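Local coordinates for interferon-inducible protein AIM2 (PDB 4JBM), which senses double-stranded DNA in the cytosol through its HIN domain, the part described here, and so triggers assembly of the AIM2 inflammasome, at residues 45-48 with 49-52; 89-92 with 93-97; 104-107 with 108-112; 150-153 with 154-158. One frame throughout, in Å; residues are numbered along the deposited sequence.

Contact 1. Residues 45-48 with 49-52; sequences AQFK and DKFI
Lys50 N reaches back to Phe47 O at 3.1 Å, and one residue further on Phe51 N does the same to Lys48 O at 3.0 Å: two successive i to i+3 bonds that define a short 3-10 turn over residues 46-50. Both amides approach from above the plane of the carbonyl they use, Phe51 N the more steeply, 65° out of it, as befits so tightly wound a chain.

The two phenylalanines project from this turn towards the protein interior. Phe51 turns its ring back towards the preceding backbone, its CG standing opposite the carbonyl carbon (chi1 -82°), and the ring edge meets Phe47 O in the plane of the ring, with CD1 3.2 Å from that oxygen. A looser apolar touch joins Phe47 CB to Phe51 CE1 at 4.2 Å. The aliphatic part of Lys50 runs past the Phe47 ring at a slant, bringing its CD to 4.2 Å from Phe47 CD1. Lys48 leaves on another course: bends at chi2 and chi4 curl the chain forward until NZ makes a weak hydrogen bond to Phe51 O.

The turn lies in the loop between strands 37-42 and 56-60 of the first OB-like barrel. Phe51 packs on Val8, Ala29, Val31 and Val40, and Phe47 on Val42, so the turn lies against strands 4-16, 25-32 and 37-42. Chemically, Phe47 O combines two roles: it accepts the amide of Lys50 and also faces the rim of the Phe51 ring, whose C-H groups are probably weakly positive; a polar backbone atom can thus sit beside an apolar one.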
loop_
_atom_site.group_PDB
_atom_site.type_symbol
_atom_site.label_atom_id
_atom_site.label_comp_id
_atom_site.label_asym_id
_atom_site.label_seq_id
_atom_site.Cartn_x
_atom_site.Cartn_y
_atom_site.Cartn_z
ATOM N N ALA A 45 -7.963 -6.746 -12.490
ATOM C CA ALA A 45 -7.901 -5.571 -13.354
ATOM C C ALA A 45 -9.206 -5.216 -14.018
ATOM O O ALA A 45 -9.550 -4.051 -14.144
ATOM C CB ALA A 45 -6.818 -5.723 -14.399
ATOM N N GLN A 46 -9.920 -6.218 -14.485
ATOM C CA GLN A 46 -11.216 -5.961 -15.078
ATOM C C GLN A 46 -12.091 -5.350 -13.985
ATOM O O GLN A 46 -12.942 -4.510 -14.244
ATOM C CB GLN A 46 -11.815 -7.234 -15.663
ATOM C CG GLN A 46 -11.829 -8.418 -14.718
ATOM C CD GLN A 46 -13.227 -8.945 -14.474
ATOM O OE1 GLN A 46 -13.399 -10.065 -14.006
ATOM N NE2 GLN A 46 -14.236 -8.135 -14.786
ATOM N N PHE A 47 -11.807 -5.755 -12.754
ATOM C CA PHE A 47 -12.597 -5.497 -11.567
ATOM C C PHE A 47 -12.609 -4.028 -11.140
ATOM O O PHE A 47 -13.270 -3.673 -10.192
ATOM C CB PHE A 47 -12.081 -6.357 -10.424
ATOM C CG PHE A 47 -12.627 -7.756 -10.411
ATOM C CD1 PHE A 47 -13.839 -8.045 -10.982
ATOM C CD2 PHE A 47 -11.924 -8.774 -9.811
ATOM C CE1 PHE A 47 -14.334 -9.326 -10.964
ATOM C CE2 PHE A 47 -12.416 -10.053 -9.786
ATOM C CZ PHE A 47 -13.622 -10.331 -10.365
ATOM N N LYS A 48 -11.826 -3.190 -11.793
ATOM C CA LYS A 48 -11.656 -1.811 -11.365
ATOM C C LYS A 48 -12.944 -1.026 -11.351
ATOM O O LYS A 48 -13.139 -0.179 -10.506
ATOM C CB LYS A 48 -10.639 -1.084 -12.243
ATOM C CG LYS A 48 -10.423 0.366 -11.854
ATOM C CD LYS A 48 -9.678 0.466 -10.541
ATOM C CE LYS A 48 -9.743 1.862 -9.965
ATOM N NZ LYS A 48 -11.093 2.474 -10.040
ATOM N N ASP A 49 -13.800 -1.278 -12.318
ATOM C CA ASP A 49 -15.065 -0.552 -12.454
ATOM C C ASP A 49 -16.010 -0.748 -11.263
ATOM O O ASP A 49 -17.001 -0.029 -11.113
ATOM C CB ASP A 49 -15.778 -0.956 -13.755
ATOM C CG ASP A 49 -16.055 -2.456 -13.841
ATOM O OD1 ASP A 49 -15.247 -3.246 -13.307
ATOM O OD2 ASP A 49 -17.084 -2.844 -14.438
ATOM N N LYS A 50 -15.690 -1.725 -10.420
ATOM C CA LYS A 50 -16.518 -2.063 -9.272
ATOM C C LYS A 50 -15.895 -1.511 -7.993
ATOM O O LYS A 50 -16.550 -1.423 -6.956
ATOM C CB LYS A 50 -16.678 -3.584 -9.187
ATOM C CG LYS A 50 -17.327 -4.198 -10.430
ATOM C CD LYS A 50 -17.281 -5.721 -10.409
ATOM C CE LYS A 50 -18.130 -6.311 -11.518
ATOM N NZ LYS A 50 -19.576 -6.172 -11.223
ATOM N N PHE A 51 -14.617 -1.157 -8.086
ATOM C CA PHE A 51 -13.862 -0.628 -6.959
ATOM C C PHE A 51 -13.771 0.904 -6.974
ATOM O O PHE A 51 -12.726 1.485 -7.288
ATOM C CB PHE A 51 -12.456 -1.228 -6.967
ATOM C CG PHE A 51 -12.367 -2.596 -6.344
ATOM C CD1 PHE A 51 -12.681 -3.739 -7.078
ATOM C CD2 PHE A 51 -11.953 -2.740 -5.028
ATOM C CE1 PHE A 51 -12.583 -5.004 -6.500
ATOM C CE2 PHE A 51 -11.852 -4.001 -4.443
ATOM C CZ PHE A 51 -12.171 -5.131 -5.178
ATOM N N ILE A 52 -14.871 1.554 -6.618
ATOM C CA ILE A 52 -14.889 3.001 -6.500
ATOM C C ILE A 52 -15.296 3.381 -5.078
ATOM O O ILE A 52 -16.199 2.762 -4.511
ATOM C CB ILE A 52 -15.824 3.618 -7.579
ATOM C CG1 ILE A 52 -15.135 3.575 -8.944
ATOM C CG2 ILE A 52 -16.209 5.051 -7.246
ATOM C CD1 ILE A 52 -15.731 2.579 -9.908
#

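Contact 2. Residues 89-92 with 93-97; sequences NVVK and RARET. With nucleotides of chain C; nucleotides of chain D.
One phosphate oxygen, OP2 of DG8 of chain C, is gripped by three nitrogens from two side chains a helical turn apart. Asn89 ND2 bonds that OP2 and is modelled at 2.5 Å from it, a distance too short to be taken at face value, while Arg93 NE and Arg93 NH2 donate to the same OP2 at 2.9 and 2.8 Å. The oxygen sits at the edge of the guanidinium, near its plane, where the NE and NH2 hydrogens converge on it. The amide of Asn89 is turned 57° from the guanidinium; its ND2 stands beside Arg93 NE, two donors brought together by the acceptor they share. With CG placed opposite its backbone nitrogen (chi1 -156°), Asn89 directs this amide towards the phosphate.

Helix 88-95 sets the spacing through ordinary i to i+4 bonds, among them Arg93 N to Asn89 O at 2.9 Å. At the other end the chain leaves the helix at Glu96, and Thr97 takes a second phosphate: Thr97 N points almost straight (176°) at OP2 of DG2 of chain D, 2.8 Å away, and Thr97 OG1 donates to OP1 of the same nucleotide at 2.7 Å. Lys92, its chain bent at chi3 and chi4, reaches the bases between these two sites, where its NZ hydrogen-bonds O6 of a neighbouring guanine base and lies 2.9 Å from O6 of DG2 of chain D.

Behind the helix, Ala94 packs on Leu9 and Phe37. The helix and its exit thus hold phosphates of chains C and D, largely by contacts indifferent to base identity. This is consistent with the electrostatic recognition of double-stranded DNA by HIN domains, the positive charge of Arg93 probably strengthening its bonds.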
loop_
_atom_site.group_PDB
_atom_site.type_symbol
_atom_site.label_atom_id
_atom_site.label_comp_id
_atom_site.label_asym_id
_atom_site.label_seq_id
_atom_site.Cartn_x
_atom_site.Cartn_y
_atom_site.Cartn_z
ATOM N N ASN A 89 -13.522 6.343 12.521
ATOM C CA ASN A 89 -12.134 6.066 12.876
ATOM C C ASN A 89 -11.556 4.851 12.143
ATOM O O ASN A 89 -10.340 4.692 12.061
ATOM C CB ASN A 89 -11.930 5.914 14.379
ATOM C CG ASN A 89 -10.492 6.214 14.780
ATOM O OD1 ASN A 89 -9.998 7.316 14.522
ATOM N ND2 ASN A 89 -9.801 5.230 15.352
ATOM N N VAL A 90 -12.433 3.969 11.672
ATOM C CA VAL A 90 -12.001 2.860 10.835
ATOM C C VAL A 90 -11.499 3.413 9.510
ATOM O O VAL A 90 -10.431 3.020 9.042
ATOM C CB VAL A 90 -13.132 1.843 10.599
ATOM C CG1 VAL A 90 -12.649 0.709 9.702
ATOM C CG2 VAL A 90 -13.633 1.296 11.931
ATOM N N VAL A 91 -12.255 4.342 8.921
ATOM C CA VAL A 91 -11.807 5.047 7.714
ATOM C C VAL A 91 -10.496 5.788 7.951
ATOM O O VAL A 91 -9.527 5.652 7.180
ATOM C CB VAL A 91 -12.849 6.075 7.248
ATOM C CG1 VAL A 91 -12.350 6.815 6.006
ATOM C CG2 VAL A 91 -14.161 5.390 6.973
ATOM N N LYS A 92 -10.467 6.552 9.039
ATOM C CA LYS A 92 -9.286 7.325 9.403
ATOM C C LYS A 92 -8.060 6.427 9.563
ATOM O O LYS A 92 -6.972 6.778 9.110
ATOM C CB LYS A 92 -9.516 8.140 10.689
ATOM C CG LYS A 92 -9.946 9.577 10.490
ATOM C CD LYS A 92 -10.133 10.275 11.838
ATOM C CE LYS A 92 -8.840 10.813 12.459
ATOM N NZ LYS A 92 -8.277 11.997 11.713
ATOM N N ARG A 93 -8.214 5.276 10.214
ATOM C CA ARG A 93 -7.047 4.404 10.390
ATOM C C ARG A 93 -6.654 3.721 9.084
ATOM O O ARG A 93 -5.472 3.524 8.817
ATOM C CB ARG A 93 -7.263 3.390 11.522
ATOM C CG ARG A 93 -6.873 3.990 12.888
ATOM C CD ARG A 93 -6.964 3.048 14.087
ATOM N NE ARG A 93 -8.321 2.616 14.402
ATOM C CZ ARG A 93 -8.830 1.441 14.048
ATOM N NH1 ARG A 93 -8.083 0.564 13.395
ATOM N NH2 ARG A 93 -10.077 1.132 14.377
ATOM N N ALA A 94 -7.653 3.408 8.261
ATOM C CA ALA A 94 -7.424 2.741 6.988
ATOM C C ALA A 94 -6.576 3.605 6.095
ATOM O O ALA A 94 -5.763 3.099 5.301
ATOM C CB ALA A 94 -8.737 2.441 6.304
ATOM N N ARG A 95 -6.789 4.911 6.213
ATOM C CA ARG A 95 -6.109 5.865 5.348
ATOM C C ARG A 95 -4.809 6.421 5.910
ATOM O O ARG A 95 -4.019 7.011 5.173
ATOM C CB ARG A 95 -7.050 7.027 5.005
ATOM C CG ARG A 95 -8.305 6.631 4.225
ATOM C CD ARG A 95 -7.967 6.159 2.816
ATOM N NE ARG A 95 -7.399 7.218 1.970
ATOM C CZ ARG A 95 -8.121 8.076 1.249
ATOM N NH1 ARG A 95 -9.448 8.023 1.271
ATOM N NH2 ARG A 95 -7.522 8.993 0.504
ATOM N N GLU A 96 -4.564 6.240 7.205
ATOM C CA GLU A 96 -3.423 6.931 7.798
ATOM C C GLU A 96 -2.115 6.147 7.629
ATOM O O GLU A 96 -2.111 4.922 7.479
ATOM C CB GLU A 96 -3.696 7.281 9.266
ATOM C CG GLU A 96 -3.636 6.113 10.234
ATOM C CD GLU A 96 -4.058 6.523 11.631
ATOM O OE1 GLU A 96 -4.521 7.674 11.791
ATOM O OE2 GLU A 96 -3.941 5.700 12.564
ATOM N N THR A 97 -1.017 6.891 7.579
ATOM C CA THR A 97 0.324 6.337 7.467
ATOM C C THR A 97 0.799 5.865 8.839
ATOM O O THR A 97 0.896 6.663 9.771
ATOM C CB THR A 97 1.300 7.397 6.956
ATOM O OG1 THR A 97 0.897 7.832 5.645
ATOM C CG2 THR A 97 2.730 6.840 6.925
ATOM P P DG C 8 -11.249 2.925 17.623
ATOM O OP1 DG C 8 -12.490 2.112 17.645
ATOM O OP2 DG C 8 -10.424 3.025 16.393
ATOM O "O5'" DG C 8 -11.601 4.411 18.095
ATOM C "C5'" DG C 8 -12.204 4.563 19.397
ATOM C "C4'" DG C 8 -12.344 6.040 19.688
ATOM O "O4'" DG C 8 -11.074 6.635 20.043
ATOM C "C3'" DG C 8 -12.893 6.823 18.498
ATOM O "O3'" DG C 8 -13.971 7.618 18.929
ATOM C "C2'" DG C 8 -11.716 7.655 18.002
ATOM C "C1'" DG C 8 -10.889 7.805 19.273
ATOM N N9 DG C 8 -9.468 7.931 18.995
ATOM C C8 DG C 8 -8.693 7.158 18.163
ATOM N N7 DG C 8 -7.440 7.527 18.103
ATOM C C5 DG C 8 -7.381 8.628 18.944
ATOM C C6 DG C 8 -6.281 9.441 19.275
ATOM O O6 DG C 8 -5.096 9.341 18.900
ATOM N N1 DG C 8 -6.671 10.442 20.159
ATOM C C2 DG C 8 -7.943 10.616 20.659
ATOM N N2 DG C 8 -8.099 11.636 21.511
ATOM N N3 DG C 8 -8.986 9.857 20.348
ATOM C C4 DG C 8 -8.625 8.887 19.493
ATOM P P DG D 2 -0.868 10.708 6.833
ATOM O OP1 DG D 2 0.380 10.460 6.073
ATOM O OP2 DG D 2 -1.398 9.706 7.797
ATOM O "O5'" DG D 2 -0.653 12.062 7.650
ATOM C "C5'" DG D 2 -0.220 13.213 6.954
ATOM C "C4'" DG D 2 0.093 14.318 7.941
ATOM O "O4'" DG D 2 -1.145 14.883 8.422
ATOM C "C3'" DG D 2 0.876 13.903 9.175
ATOM O "O3'" DG D 2 1.785 14.963 9.451
ATOM C "C2'" DG D 2 -0.192 13.690 10.248
ATOM C "C1'" DG D 2 -1.242 14.714 9.826
ATOM N N9 DG D 2 -2.640 14.368 10.095
ATOM C C8 DG D 2 -3.321 13.220 9.775
ATOM N N7 DG D 2 -4.576 13.234 10.145
ATOM C C5 DG D 2 -4.739 14.488 10.752
ATOM C C6 DG D 2 -5.879 15.088 11.367
ATOM O O6 DG D 2 -7.010 14.614 11.486
ATOM N N1 DG D 2 -5.621 16.368 11.862
ATOM C C2 DG D 2 -4.387 16.957 11.793
ATOM N N2 DG D 2 -4.346 18.169 12.335
ATOM N N3 DG D 2 -3.305 16.424 11.228
ATOM C C4 DG D 2 -3.554 15.185 10.732
ATOM O "O5'" DG D 1 -5.901 10.897 3.055
ATOM C "C5'" DG D 1 -5.272 10.282 4.171
ATOM C "C4'" DG D 1 -4.057 11.079 4.591
ATOM O "O4'" DG D 1 -4.464 12.413 4.981
ATOM C "C3'" DG D 1 -3.283 10.543 5.780
ATOM O "O3'" DG D 1 -1.987 11.092 5.738
ATOM C "C2'" DG D 1 -4.097 11.130 6.927
ATOM C "C1'" DG D 1 -4.377 12.537 6.401
ATOM N N9 DG D 1 -5.623 13.124 6.924
ATOM C C8 DG D 1 -6.860 12.535 7.036
ATOM N N7 DG D 1 -7.787 13.314 7.542
ATOM C C5 DG D 1 -7.118 14.496 7.805
ATOM C C6 DG D 1 -7.581 15.713 8.364
ATOM O O6 DG D 1 -8.719 15.979 8.732
ATOM N N1 DG D 1 -6.583 16.680 8.478
ATOM C C2 DG D 1 -5.291 16.468 8.064
ATOM N N2 DG D 1 -4.449 17.492 8.227
ATOM N N3 DG D 1 -4.845 15.333 7.537
ATOM C C4 DG D 1 -5.798 14.394 7.429
#

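Contact 3. Residues 104-107 with 108-112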
loop_
_atom_site.group_PDB
_atom_site.type_symbol
_atom_site.label_atom_id
_atom_site.label_comp_id
_atom_site.label_asym_id
_atom_site.label_seq_id
_atom_site.Cartn_x
_atom_site.Cartn_y
_atom_site.Cartn_z
ATOM N N LYS A 104 7.557 -1.474 13.472
ATOM C CA LYS A 104 8.665 -2.319 13.928
ATOM C C LYS A 104 8.223 -3.695 14.425
ATOM O O LYS A 104 8.974 -4.662 14.349
ATOM C CB LYS A 104 9.432 -1.629 15.058
ATOM C CG LYS A 104 10.203 -0.380 14.673
ATOM C CD LYS A 104 11.326 -0.675 13.711
ATOM C CE LYS A 104 12.119 0.583 13.414
ATOM N NZ LYS A 104 12.523 1.274 14.663
ATOM N N ILE A 105 6.992 -3.778 14.916
ATOM C CA ILE A 105 6.492 -4.997 15.536
ATOM C C ILE A 105 5.446 -5.720 14.695
ATOM O O ILE A 105 4.580 -6.421 15.224
ATOM C CB ILE A 105 5.942 -4.699 16.942
ATOM C CG1 ILE A 105 4.745 -3.743 16.856
ATOM C CG2 ILE A 105 7.030 -4.072 17.803
ATOM C CD1 ILE A 105 4.281 -3.213 18.194
ATOM N N GLN A 106 5.538 -5.563 13.380
ATOM C CA GLN A 106 4.606 -6.232 12.487
ATOM C C GLN A 106 5.324 -7.374 11.768
ATOM O O GLN A 106 6.508 -7.253 11.459
ATOM C CB GLN A 106 4.054 -5.227 11.475
ATOM C CG GLN A 106 3.491 -3.959 12.119
ATOM C CD GLN A 106 2.250 -4.217 12.933
ATOM O OE1 GLN A 106 1.330 -4.900 12.487
ATOM N NE2 GLN A 106 2.223 -3.688 14.148
ATOM N N PRO A 107 4.609 -8.480 11.494
ATOM C CA PRO A 107 5.156 -9.617 10.735
ATOM C C PRO A 107 5.685 -9.242 9.349
ATOM O O PRO A 107 5.279 -8.226 8.782
ATOM C CB PRO A 107 3.956 -10.570 10.593
ATOM C CG PRO A 107 2.766 -9.841 11.127
ATOM C CD PRO A 107 3.288 -8.793 12.062
ATOM N N CYS A 108 6.618 -10.034 8.828
ATOM C CA CYS A 108 7.079 -9.843 7.458
ATOM C C CYS A 108 5.895 -10.131 6.541
ATOM O O CYS A 108 5.019 -10.929 6.877
ATOM C CB CYS A 108 8.254 -10.775 7.121
ATOM S SG CYS A 108 9.743 -10.513 8.108
ATOM N N GLY A 109 5.861 -9.491 5.382
ATOM C CA GLY A 109 4.703 -9.632 4.525
ATOM C C GLY A 109 3.559 -8.680 4.862
ATOM O O GLY A 109 2.656 -8.527 4.042
ATOM N N THR A 110 3.567 -8.059 6.049
ATOM C CA THR A 110 2.521 -7.066 6.375
ATOM C C THR A 110 2.538 -5.957 5.346
ATOM O O THR A 110 3.582 -5.357 5.075
ATOM C CB THR A 110 2.704 -6.356 7.739
ATOM O OG1 THR A 110 4.054 -5.917 7.880
ATOM C CG2 THR A 110 2.309 -7.246 8.893
ATOM N N ILE A 111 1.375 -5.685 4.783
ATOM C CA ILE A 111 1.294 -4.658 3.762
ATOM C C ILE A 111 1.356 -3.274 4.406
ATOM O O ILE A 111 0.728 -3.017 5.433
ATOM C CB ILE A 111 0.050 -4.836 2.890
ATOM C CG1 ILE A 111 0.133 -6.199 2.195
ATOM C CG2 ILE A 111 -0.078 -3.707 1.894
ATOM C CD1 ILE A 111 1.508 -6.477 1.567
ATOM N N VAL A 112 2.163 -2.406 3.804
ATOM C CA VAL A 112 2.329 -1.049 4.275
ATOM C C VAL A 112 2.135 -0.096 3.107
ATOM O O VAL A 112 2.751 -0.265 2.049
ATOM C CB VAL A 112 3.725 -0.838 4.892
ATOM C CG1 VAL A 112 3.946 0.638 5.240
ATOM C CG2 VAL A 112 3.874 -1.694 6.130
#
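The puckered ring of Pro107 meets the Thr110 methyl across a type II beta turn that runs from Pro107 to Thr110 and leads into strand 111-123. Its CG comes within 3.5 Å of Thr110 CG2, tighter than usual for two carbons, and CD of the ring touches the same methyl; the two side chains cross at about a right angle. Gln106 CB flanks the threonine, near both its hydroxyl and its methyl, while the amide end of Gln106 turns back so that NE2 bonds Lys102 O.

Gly109 occupies the third position of the turn with a positive phi (85°), where any side chain would collide with the carbonyl oxygen of the residue before, hence the glycine. The same two turn residues that follow Cys108, Gly109 and Thr110, make backbone hydrogen bonds with Val165 of strand 163-168, joining this corner to the second barrel-like sheet.

Thr110 places its hydroxyl between its own backbone nitrogen and carbonyl carbon (chi1 47°), which aims it at Pro107 O. That oxygen accepts twice: Thr110 N approaches at 3.2 Å from above the carbonyl plane, and Thr110 OG1 donates to Pro107 O at 2.8 Å, nearly in line with the C=O bond.

Contact 4. Residues 150-153 with 154-158; sequences TKCE and EGDKI
Asp156 folds its carboxylate back over the turn it closes, and OD2 accepts the backbone N-H of Glu153 at 2.6 Å. The side chain reaches there because CG stands opposite the carbonyl carbon, next to its own nitrogen (chi1 -67°). Glu153 N meets OD2 on the anti side, 27° out of the carboxylate plane. The reciprocal bond, Asp156 N to Glu153 O at 3.1 Å, closes a type II beta turn from Glu153 to Asp156, with Gly155 taking the positive phi (98°) that this turn wants at its third position.

The Glu153 chain is extended beyond CG, and its CB lies 3.5 Å from Asp156 OD2; the two carboxylate planes differ by 49°. Lys186 forms a salt bridge with Asp156 OD2 and a long, weak ion pair with Glu153, probably easing the proximity of two acidic groups. Asp156 OD1 is bonded in turn by Ala187 N, so both carboxylate oxygens are engaged.

Cys152 turns SG inward, 4.0 Å from Asp156 CB and close to Ile158 CG2. Cys152 and Ile158 both pack on Tyr130 of strand 127-134, and the turn delivers the chain into strand 157-160, lying between strands 111-123 and 181-185.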
loop_
_atom_site.group_PDB
_atom_site.type_symbol
_atom_site.label_atom_id
_atom_site.label_comp_id
_atom_site.label_asym_id
_atom_site.label_seq_id
_atom_site.Cartn_x
_atom_site.Cartn_y
_atom_site.Cartn_z
ATOM N N THR A 150 12.689 8.402 -10.381
ATOM C CA THR A 150 12.168 9.234 -9.316
ATOM C C THR A 150 13.316 9.654 -8.400
ATOM O O THR A 150 13.571 9.014 -7.378
ATOM C CB THR A 150 11.115 8.459 -8.500
ATOM O OG1 THR A 150 11.582 7.126 -8.252
ATOM C CG2 THR A 150 9.789 8.394 -9.247
ATOM N N LYS A 151 14.027 10.709 -8.786
ATOM C CA LYS A 151 15.152 11.193 -7.996
ATOM C C LYS A 151 14.695 11.962 -6.755
ATOM O O LYS A 151 14.049 13.011 -6.824
ATOM C CB LYS A 151 16.073 12.027 -8.889
ATOM C CG LYS A 151 15.473 13.318 -9.424
ATOM C CD LYS A 151 16.513 14.103 -10.207
ATOM C CE LYS A 151 16.896 13.374 -11.492
ATOM N NZ LYS A 151 17.926 14.115 -12.267
ATOM N N CYS A 152 15.031 11.402 -5.603
ATOM C CA CYS A 152 14.594 11.951 -4.335
ATOM C C CYS A 152 15.765 12.545 -3.561
ATOM O O CYS A 152 16.775 11.879 -3.360
ATOM C CB CYS A 152 13.881 10.854 -3.542
ATOM S SG CYS A 152 13.885 10.988 -1.756
ATOM N N GLU A 153 15.625 13.795 -3.131
ATOM C CA GLU A 153 16.655 14.455 -2.334
ATOM C C GLU A 153 16.223 14.437 -0.871
ATOM O O GLU A 153 15.063 14.148 -0.571
ATOM C CB GLU A 153 16.859 15.901 -2.805
ATOM C CG GLU A 153 17.118 16.045 -4.303
ATOM C CD GLU A 153 16.849 17.448 -4.814
ATOM O OE1 GLU A 153 16.700 17.621 -6.043
ATOM O OE2 GLU A 153 16.782 18.378 -3.986
ATOM N N GLU A 154 17.146 14.726 0.041
ATOM C CA GLU A 154 16.787 14.808 1.452
ATOM C C GLU A 154 15.754 15.908 1.679
ATOM O O GLU A 154 15.862 16.999 1.114
ATOM C CB GLU A 154 18.011 15.082 2.319
ATOM C CG GLU A 154 17.653 15.201 3.791
ATOM C CD GLU A 154 18.727 15.864 4.624
ATOM O OE1 GLU A 154 19.542 16.618 4.050
ATOM O OE2 GLU A 154 18.751 15.634 5.852
ATOM N N GLY A 155 14.754 15.615 2.508
ATOM C CA GLY A 155 13.688 16.557 2.798
ATOM C C GLY A 155 12.463 16.266 1.953
ATOM O O GLY A 155 11.374 16.793 2.199
ATOM N N ASP A 156 12.637 15.399 0.963
ATOM C CA ASP A 156 11.504 14.968 0.168
ATOM C C ASP A 156 10.730 13.882 0.902
ATOM O O ASP A 156 11.082 13.475 2.007
ATOM C CB ASP A 156 11.954 14.441 -1.197
ATOM C CG ASP A 156 12.543 15.527 -2.084
ATOM O OD1 ASP A 156 12.117 16.694 -1.959
ATOM O OD2 ASP A 156 13.412 15.199 -2.922
ATOM N N LYS A 157 9.678 13.402 0.263
ATOM C CA LYS A 157 8.894 12.322 0.816
ATOM C C LYS A 157 8.749 11.230 -0.224
ATOM O O LYS A 157 8.871 11.475 -1.427
ATOM C CB LYS A 157 7.515 12.815 1.260
ATOM C CG LYS A 157 7.529 13.887 2.351
ATOM C CD LYS A 157 6.096 14.235 2.763
ATOM C CE LYS A 157 6.061 15.256 3.877
ATOM N NZ LYS A 157 6.279 16.613 3.342
ATOM N N ILE A 158 8.529 10.014 0.257
ATOM C CA ILE A 158 8.222 8.887 -0.600
ATOM C C ILE A 158 6.842 8.361 -0.245
ATOM O O ILE A 158 6.514 8.172 0.930
ATOM C CB ILE A 158 9.283 7.775 -0.497
ATOM C CG1 ILE A 158 9.491 7.353 0.953
ATOM C CG2 ILE A 158 10.588 8.258 -1.066
ATOM C CD1 ILE A 158 10.618 6.320 1.127
#

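How the contacts relate
Along the chain the contacts come in series, 1 to 4, all within the HIN domain. Contact 1 lies in a loop of the first sheet, between strands 37-42 and 56-60; contacts 3 and 4 both introduce strands of the second, 111-123 and 157-160, which are neighbours there, though their centres lie 23 Å apart. Contact 2 occupies helix 88-95 in the connection between the sheets, its centre about 22 Å from that of contact 1 and 17 Å from that of contact 3. No two contacts touch. Two type II turns thus lead into neighbouring strands of one sheet, while contact 2 holds the DNA directly, whereas the nearest atoms of contact 1 are about 15 Å from it.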